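Local coordinates for ofchtiv-allosamidin (Ostrinia furnacalis, PDB 6JMB), which probably hydrolyses the beta-1,4 linkages of chitin as a family 18 chitinase of the group IV insect enzymes, and binds the inhibitor allosamidin, at residues A[201-206]-A[252-257]. Numbering follows the deposited sequence.
Sequences SVTGHN and RTFQLS
Thr203 sits opposite Phe254 and Asn206 opposite Arg252 where the loop segment 201-206 runs nearly antiparallel to the end of strand 243-256, at 161°, with no hydrogen bond between the two; the CA atoms of Thr203 and Phe254 stand 6.7 Å apart. The Phe254 ring reaches across to the loop. Thr203 CA rests over one face of its ring in a CH-pi contact, 4.0 Å from the centroid and offset toward the rim. Farther round the ring, Phe254 CE2 lies 3.6 Å from Val202 O and Phe254 CE1 3.7 Å from Gly204 O, both carbonyls approaching at a slant. With CG anti to its carbonyl carbon (chi1 -61°), Phe254 directs the ring against the loop backbone, where Trp318 of strand 317-320 also meets it, the two planes nearly perpendicular. Replacing Phe254 by alanine would probably open a gap against Thr203 CA and Gly204 and cost Trp318 the perpendicular ring contact. Thr203 divides its branches: CG2 packs 3.6 Å from Leu256 CD2, while OG1 turns to hydrogen bonds with Ser266 N and Ala263 O. At the other end, Asn206 OD1 lies at the edge of the Arg252 guanidinium, 3.5 Å from NE, with amide and guanidinium planes 82° apart; CG of Asn206 meanwhile packs 4.0 Å from Arg252 CG. Asp194, a residue of the allosamizoline pocket, is the stronger partner of both, giving its backbone N to Asn206 OD1 and its OD1 to a salt bridge with Arg252 NH2. The contact thus passes from packing of the Phe254 ring against loop backbone, Thr203 and Trp318 to a polar end where the nearest atoms of the Arg252 side chain and the bound allosamizoline are about 4 Å apart; Asn206 and Arg252 probably help position Asp194 at the inhibitor site of this TIM-barrel enzyme.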
# COMPACT_ATOMS: atom_id res chain seq x y z
N SER A 201 12.13 18.01 -3.52
CA SER A 201 13.27 18.76 -4.04
C SER A 201 14.60 18.10 -3.75
O SER A 201 15.62 18.52 -4.31
CB SER A 201 13.27 20.17 -3.45
OG SER A 201 13.47 20.12 -2.05
N VAL A 202 14.61 17.08 -2.89
CA VAL A 202 15.82 16.37 -2.50
C VAL A 202 15.48 14.88 -2.46
O VAL A 202 14.32 14.49 -2.37
CB VAL A 202 16.33 16.81 -1.11
CG1 VAL A 202 16.74 18.30 -1.12
CG2 VAL A 202 15.26 16.58 -0.04
N THR A 203 16.52 14.05 -2.54
CA THR A 203 16.34 12.62 -2.36
C THR A 203 15.83 12.33 -0.96
O THR A 203 16.09 13.07 -0.01
CB THR A 203 17.66 11.88 -2.59
OG1 THR A 203 18.63 12.36 -1.65
CG2 THR A 203 18.17 12.09 -4.01
N GLY A 204 15.10 11.23 -0.83
CA GLY A 204 14.57 10.83 0.46
C GLY A 204 14.07 9.41 0.37
O GLY A 204 13.90 8.86 -0.72
N HIS A 205 13.83 8.82 1.53
CA HIS A 205 13.46 7.42 1.58
C HIS A 205 11.96 7.24 1.39
O HIS A 205 11.14 8.03 1.87
CB HIS A 205 13.89 6.78 2.89
CG HIS A 205 15.37 6.85 3.13
ND1 HIS A 205 16.29 6.32 2.26
CD2 HIS A 205 16.08 7.41 4.14
CE1 HIS A 205 17.51 6.53 2.72
NE2 HIS A 205 17.41 7.19 3.87
N ASN A 206 11.61 6.17 0.68
CA ASN A 206 10.22 5.83 0.45
C ASN A 206 9.54 5.44 1.76
O ASN A 206 8.38 5.80 2.00
CB ASN A 206 10.18 4.69 -0.56
CG ASN A 206 8.79 4.31 -1.01
OD1 ASN A 206 7.90 5.16 -1.13
ND2 ASN A 206 8.60 3.03 -1.30
N ARG A 252 11.60 4.11 -5.03
CA ARG A 252 11.41 5.34 -5.78
C ARG A 252 12.75 5.89 -6.23
O ARG A 252 13.77 5.71 -5.56
CB ARG A 252 10.60 6.36 -4.96
CG ARG A 252 9.18 5.86 -4.70
CD ARG A 252 8.26 6.96 -4.17
NE ARG A 252 6.86 6.51 -4.24
CZ ARG A 252 6.12 6.51 -5.34
NH1 ARG A 252 6.63 6.96 -6.49
NH2 ARG A 252 4.87 6.08 -5.31
N THR A 253 12.75 6.52 -7.41
CA THR A 253 13.98 6.83 -8.13
C THR A 253 14.06 8.31 -8.46
O THR A 253 13.05 8.96 -8.75
CB THR A 253 14.12 5.99 -9.41
OG1 THR A 253 13.22 6.49 -10.40
CG2 THR A 253 13.81 4.51 -9.15
N PHE A 254 15.29 8.82 -8.43
CA PHE A 254 15.57 10.24 -8.54
C PHE A 254 16.74 10.45 -9.50
O PHE A 254 17.58 9.58 -9.69
CB PHE A 254 16.02 10.83 -7.19
CG PHE A 254 15.01 10.72 -6.08
CD1 PHE A 254 14.76 9.51 -5.45
CD2 PHE A 254 14.36 11.86 -5.62
CE1 PHE A 254 13.85 9.43 -4.41
CE2 PHE A 254 13.45 11.78 -4.58
CZ PHE A 254 13.20 10.56 -3.97
N GLN A 255 16.78 11.66 -10.08
CA GLN A 255 17.93 12.16 -10.83
C GLN A 255 18.62 13.19 -9.94
O GLN A 255 18.04 14.23 -9.64
CB GLN A 255 17.47 12.82 -12.13
CG GLN A 255 18.59 13.42 -12.96
CD GLN A 255 18.09 14.29 -14.10
OE1 GLN A 255 17.01 14.87 -14.03
NE2 GLN A 255 18.89 14.38 -15.16
N LEU A 256 19.83 12.89 -9.49
CA LEU A 256 20.56 13.82 -8.63
C LEU A 256 20.87 15.11 -9.37
O LEU A 256 21.10 15.13 -10.58
CB LEU A 256 21.87 13.19 -8.18
CG LEU A 256 21.74 12.02 -7.20
CD1 LEU A 256 23.08 11.28 -7.08
CD2 LEU A 256 21.26 12.51 -5.84
N SER A 257 20.86 16.22 -8.62
CA SER A 257 21.33 17.48 -9.18
C SER A 257 22.83 17.45 -9.43
O SER A 257 23.30 17.97 -10.45
CB SER A 257 20.97 18.64 -8.26
OG SER A 257 19.56 18.75 -8.12